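Local coordinates for protein FprA (Mycobacterium tuberculosis, PDB 1LQT) that uses FAD to pass electrons between NADPH and ferredoxin and may supply electrons to P450 systems, at residues A[174-183]-A[437-445]. Sequence-based numbering, arbitrary orientation.
Sequences ARTDIADHAL and HGRPRVKLA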
ATOM      1  N   ALA A 174       0.230  15.460  15.386  1.00 11.39           N
ATOM      2  CA  ALA A 174       0.511  16.794  14.867  1.00 11.90           C
ATOM      3  C   ALA A 174       1.974  17.018  14.549  1.00 11.65           C
ATOM      4  O   ALA A 174       2.302  17.991  13.886  1.00 13.07           O
ATOM      5  CB  ALA A 174      -0.026  17.875  15.839  1.00 12.80           C
ATOM      6  N   ARG A 175       2.866  16.148  15.013  1.00 11.25           N
ATOM      7  CA  ARG A 175       4.295  16.245  14.741  1.00 11.83           C
ATOM      8  C   ARG A 175       4.724  15.296  13.618  1.00 11.47           C
ATOM      9  O   ARG A 175       5.913  15.125  13.382  1.00 13.26           O
ATOM     10  CB  ARG A 175       5.118  15.994  16.007  1.00 12.05           C
ATOM     11  CG  ARG A 175       4.777  16.939  17.145  1.00 13.16           C
ATOM     12  CD  ARG A 175       4.938  18.393  16.803  1.00 13.37           C
ATOM     13  NE  ARG A 175       4.625  19.228  17.965  1.00 14.41           N
ATOM     14  CZ  ARG A 175       4.899  20.515  18.061  1.00 14.51           C
ATOM     15  NH1 ARG A 175       5.476  21.168  17.074  1.00 16.06           N
ATOM     16  NH2 ARG A 175       4.594  21.154  19.176  1.00 16.63           N
ATOM     17  N   THR A 176       3.765  14.709  12.917  1.00 10.69           N
ATOM     18  CA  THR A 176       4.042  13.796  11.817  1.00 10.05           C
ATOM     19  C   THR A 176       3.649  14.463  10.503  1.00 10.05           C
ATOM     20  O   THR A 176       3.047  15.539  10.490  1.00 10.29           O
ATOM     21  CB  THR A 176       3.253  12.461  11.930  1.00 10.23           C
ATOM     22  OG1 THR A 176       1.863  12.689  11.625  1.00  9.86           O
ATOM     23  CG2 THR A 176       3.396  11.815  13.298  1.00 10.54           C
ATOM     24  N   ASP A 177       3.907  13.772   9.404  1.00  9.35           N
ATOM     25  CA  ASP A 177       3.509  14.238   8.087  1.00  9.09           C
ATOM     26  C   ASP A 177       2.116  13.811   7.692  1.00  8.86           C
ATOM     27  O   ASP A 177       1.765  13.867   6.518  1.00  9.22           O
ATOM     28  CB  ASP A 177       4.548  13.836   7.029  1.00  9.62           C
ATOM     29  CG  ASP A 177       4.594  12.385   6.734  1.00  9.32           C
ATOM     30  OD1 ASP A 177       3.787  11.597   7.281  1.00  9.35           O
ATOM     31  OD2 ASP A 177       5.444  11.990   5.880  1.00 10.38           O
ATOM     32  N   ILE A 178       1.280  13.466   8.659  1.00  9.05           N
ATOM     33  CA  ILE A 178      -0.127  13.185   8.399  1.00  8.98           C
ATOM     34  C   ILE A 178      -0.764  14.357   7.662  1.00  9.08           C
ATOM     35  O   ILE A 178      -0.412  15.526   7.874  1.00  9.37           O
ATOM     36  CB  ILE A 178      -0.861  12.897   9.740  1.00  9.22           C
ATOM     37  CG1 ILE A 178      -2.230  12.263   9.503  1.00  9.44           C
ATOM     38  CG2 ILE A 178      -0.937  14.167  10.599  1.00  9.99           C
ATOM     39  CD1 ILE A 178      -2.853  11.723  10.780  1.00 11.15           C
ATOM     40  N   ALA A 179      -1.752  14.062   6.829  1.00  9.27           N
ATOM     41  CA  ALA A 179      -2.488  15.097   6.140  1.00  9.60           C
ATOM     42  C   ALA A 179      -3.124  16.069   7.133  1.00 10.32           C
ATOM     43  O   ALA A 179      -3.766  15.657   8.110  1.00 10.69           O
ATOM     44  CB  ALA A 179      -3.585  14.475   5.322  1.00 10.37           C
ATOM     45  N   ASP A 180      -3.058  17.356   6.824  1.00 10.74           N
ATOM     46  CA  ASP A 180      -3.687  18.348   7.677  1.00 11.13           C
ATOM     47  C   ASP A 180      -5.189  18.109   7.798  1.00 11.44           C
ATOM     48  O   ASP A 180      -5.749  18.309   8.886  1.00 12.05           O
ATOM     49  CB  ASP A 180      -3.435  19.755   7.168  1.00 11.59           C
ATOM     50  CG  ASP A 180      -2.119  20.328   7.600  1.00 12.39           C
ATOM     51  OD1 ASP A 180      -1.461  19.777   8.499  1.00 15.51           O
ATOM     52  OD2 ASP A 180      -1.760  21.426   7.108  1.00 14.39           O
ATOM     53  N   HIS A 181      -5.868  17.667   6.742  1.00 11.76           N
ATOM     54  CA  HIS A 181      -7.294  17.462   6.844  1.00 12.67           C
ATOM     55  C   HIS A 181      -7.648  16.331   7.812  1.00 12.82           C
ATOM     56  O   HIS A 181      -8.688  16.347   8.472  1.00 14.28           O
ATOM     57  CB  HIS A 181      -7.902  17.284   5.431  1.00 13.48           C
ATOM     58  CG  HIS A 181      -7.297  16.193   4.572  1.00 14.21           C
ATOM     59  ND1 HIS A 181      -6.862  16.401   3.269  1.00 16.31           N
ATOM     60  CD2 HIS A 181      -7.160  14.862   4.795  1.00 14.62           C
ATOM     61  CE1 HIS A 181      -6.459  15.249   2.743  1.00 17.08           C
ATOM     62  NE2 HIS A 181      -6.629  14.303   3.647  1.00 16.02           N
ATOM     63  N   ALA A 182      -6.774  15.331   7.893  1.00 12.50           N
ATOM     64  CA  ALA A 182      -6.984  14.225   8.811  1.00 11.98           C
ATOM     65  C   ALA A 182      -6.700  14.686  10.237  1.00 12.78           C
ATOM     66  O   ALA A 182      -7.452  14.360  11.144  1.00 13.10           O
ATOM     67  CB  ALA A 182      -6.120  13.050   8.440  1.00 12.50           C
ATOM     68  N   LEU A 183      -5.614  15.416  10.420  1.00 13.01           N
ATOM     69  CA  LEU A 183      -5.285  15.917  11.740  1.00 14.03           C
ATOM     70  C   LEU A 183      -6.477  16.731  12.251  1.00 13.84           C
ATOM     71  O   LEU A 183      -6.881  16.602  13.418  1.00 15.35           O
ATOM     72  CB  LEU A 183      -3.959  16.706  11.672  1.00 14.52           C
ATOM     73  CG  LEU A 183      -3.410  17.286  12.956  1.00 16.59           C
ATOM     74  CD1 LEU A 183      -3.103  16.191  13.944  1.00 18.27           C
ATOM     75  CD2 LEU A 183      -2.162  18.045  12.574  1.00 17.49           C
ATOM     76  N   HIS A 437       7.324  23.426  12.148  1.00 12.84           N
ATOM     77  CA  HIS A 437       6.279  22.938  13.017  1.00 13.68           C
ATOM     78  C   HIS A 437       6.578  21.584  13.621  1.00 13.06           C
ATOM     79  O   HIS A 437       5.719  20.931  14.203  1.00 14.18           O
ATOM     80  CB  HIS A 437       4.962  22.901  12.238  1.00 15.00           C
ATOM     81  CG  HIS A 437       4.594  24.239  11.700  1.00 16.40           C
ATOM     82  ND1 HIS A 437       4.399  25.334  12.514  1.00 20.56           N
ATOM     83  CD2 HIS A 437       4.465  24.686  10.433  1.00 20.17           C
ATOM     84  CE1 HIS A 437       4.113  26.385  11.771  1.00 22.39           C
ATOM     85  NE2 HIS A 437       4.141  26.019  10.505  1.00 22.21           N
ATOM     86  N   GLY A 438       7.829  21.164  13.499  1.00 12.13           N
ATOM     87  CA  GLY A 438       8.262  19.903  14.054  1.00 12.30           C
ATOM     88  C   GLY A 438       7.887  18.677  13.263  1.00 11.74           C
ATOM     89  O   GLY A 438       7.987  17.592  13.785  1.00 14.11           O
ATOM     90  N   ARG A 439       7.473  18.857  12.020  1.00 10.99           N
ATOM     91  CA  ARG A 439       6.995  17.780  11.173  1.00 10.72           C
ATOM     92  C   ARG A 439       7.975  17.524  10.043  1.00 10.12           C
ATOM     93  O   ARG A 439       8.625  18.469   9.585  1.00 10.89           O
ATOM     94  CB  ARG A 439       5.637  18.157  10.578  1.00 11.16           C
ATOM     95  CG  ARG A 439       4.609  18.553  11.631  1.00 11.03           C
ATOM     96  CD  ARG A 439       3.390  19.226  11.091  1.00 11.80           C
ATOM     97  NE  ARG A 439       2.515  18.307  10.379  1.00 11.05           N
ATOM     98  CZ  ARG A 439       1.346  18.652   9.846  1.00 11.42           C
ATOM     99  NH1 ARG A 439       0.897  19.897   9.885  1.00 12.24           N
ATOM    100  NH2 ARG A 439       0.617  17.756   9.201  1.00 12.63           N
ATOM    101  N   PRO A 440       8.074  16.299   9.527  1.00  9.92           N
ATOM    102  CA  PRO A 440       8.988  16.083   8.404  1.00 10.00           C
ATOM    103  C   PRO A 440       8.587  16.871   7.156  1.00  9.33           C
ATOM    104  O   PRO A 440       9.441  17.314   6.405  1.00  9.82           O
ATOM    105  CB  PRO A 440       8.922  14.560   8.180  1.00 10.43           C
ATOM    106  CG  PRO A 440       8.487  14.016   9.500  1.00 12.04           C
ATOM    107  CD  PRO A 440       7.573  15.018  10.072  1.00 10.33           C
ATOM    108  N   ARG A 441       7.285  16.984   6.959  1.00  9.31           N
ATOM    109  CA  ARG A 441       6.752  17.728   5.838  1.00  9.10           C
ATOM    110  C   ARG A 441       5.271  17.964   6.091  1.00  8.96           C
ATOM    111  O   ARG A 441       4.665  17.304   6.938  1.00  9.34           O
ATOM    112  CB  ARG A 441       6.939  16.996   4.505  1.00  9.09           C
ATOM    113  CG  ARG A 441       6.123  15.740   4.375  1.00  9.87           C
ATOM    114  CD  ARG A 441       6.308  15.022   3.036  1.00 11.00           C
ATOM    115  NE  ARG A 441       7.687  14.599   2.819  1.00 10.71           N
ATOM    116  CZ  ARG A 441       8.496  14.955   1.796  1.00 11.46           C
ATOM    117  NH1 ARG A 441       8.110  15.751   0.791  1.00 11.31           N
ATOM    118  NH2 ARG A 441       9.729  14.489   1.780  1.00 13.03           N
ATOM    119  N   VAL A 442       4.706  18.900   5.329  1.00  9.01           N
ATOM    120  CA  VAL A 442       3.249  19.032   5.209  1.00  9.06           C
ATOM    121  C   VAL A 442       2.969  18.826   3.755  1.00  9.29           C
ATOM    122  O   VAL A 442       3.454  19.566   2.916  1.00  9.22           O
ATOM    123  CB  VAL A 442       2.703  20.389   5.704  1.00 10.14           C
ATOM    124  CG1 VAL A 442       1.215  20.430   5.541  1.00 10.97           C
ATOM    125  CG2 VAL A 442       3.112  20.659   7.118  1.00 12.49           C
ATOM    126  N   LYS A 443       2.210  17.790   3.447  1.00  9.07           N
ATOM    127  CA  LYS A 443       1.957  17.409   2.082  1.00  8.74           C
ATOM    128  C   LYS A 443       0.904  18.249   1.411  1.00  9.01           C
ATOM    129  O   LYS A 443      -0.083  18.646   2.001  1.00  9.82           O
ATOM    130  CB  LYS A 443       1.533  15.947   2.024  1.00  8.92           C
ATOM    131  CG  LYS A 443       2.625  14.974   2.369  1.00  9.53           C
ATOM    132  CD  LYS A 443       2.101  13.557   2.365  1.00 10.37           C
ATOM    133  CE  LYS A 443       3.171  12.572   2.691  1.00 10.49           C
ATOM    134  NZ  LYS A 443       2.587  11.174   2.820  1.00 10.30           N
ATOM    135  N   LEU A 444       1.131  18.468   0.115  1.00  9.22           N
ATOM    136  CA  LEU A 444       0.142  19.054  -0.771  1.00  9.17           C
ATOM    137  C   LEU A 444      -0.815  17.898  -1.133  1.00  9.58           C
ATOM    138  O   LEU A 444      -0.406  16.886  -1.705  1.00  9.77           O
ATOM    139  CB  LEU A 444       0.852  19.619  -1.993  1.00  9.21           C
ATOM    140  CG  LEU A 444       1.776  20.797  -1.682  1.00  9.76           C
ATOM    141  CD1 LEU A 444       2.738  21.011  -2.810  1.00 11.58           C
ATOM    142  CD2 LEU A 444       0.964  22.058  -1.436  1.00 12.01           C
ATOM    143  N   ALA A 445      -2.086  18.057  -0.779  1.00 10.01           N
ATOM    144  CA  ALA A 445      -3.019  16.939  -0.710  1.00 10.35           C
ATOM    145  C   ALA A 445      -3.959  16.793  -1.896  1.00 10.17           C
ATOM    146  O   ALA A 445      -4.766  15.879  -1.927  1.00 11.18           O
ATOM    147  CB  ALA A 445      -3.833  17.024   0.576  1.00 11.17           C
TER
HETATM  148  O   HOH W   1       2.783  20.647  14.618  1.00 24.82           O
HETATM  149  O   HOH W   2       5.177  10.328   3.712  1.00 10.07           O
HETATM  150  O   HOH W   3       1.052  11.697   5.019  1.00 10.84           O
HETATM  151  O   HOH W   4       0.937  16.241   5.430  1.00 11.07           O
HETATM  152  O   HOH W   5       7.868  12.667   4.802  1.00 12.38           O
HETATM  153  O   HOH W   6      -1.774  18.167   4.330  1.00 13.04           O
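Asp-180 OD1 takes two bonds from one guanidinium: Arg-439 NH1 comes in on its syn lone pair at 2.7 Å, while Arg-439 NH2, at 3.0 Å, meets the anti side, 33° out of the carboxylate plane. Nearer the backbone on the same side chain, Arg-439 NE donates to Thr-176 O at 2.8 Å in a nearly straight bond (164°). A bend at chi3 (72°) turns the guanidinium toward Asp-180, with Leu-183 CD2 over one face and Val-442 CG2 over the other. Val-442 CG1 in turn packs on Asp-180 OD2. At the outer end Arg-175 NH1 reaches His-437 O, 2.9 Å away and well above the carbonyl plane; a water also joins that oxygen to Ala-174 O. Asp-177 CB rests on Arg-441 CG at 3.6 Å, but its carboxylate reaches Arg-441 NE and Lys-443 NZ through separate waters, and another links Asp-177 O to Lys-443 N. Both bases have direct partners elsewhere: Arg-441 is salt-bridged to Asp-427 and Glu-430, and Lys-443 NZ binds Arg-50 O and Asn-133 O. The loop before helix 447-454 is thus fastened to the turn leading into helix 180-186 chiefly by one buried arginine, whose charge Asp-180 probably balances, and by ordered water around Asp-177, with Arg-175 adding a bond at the outer end.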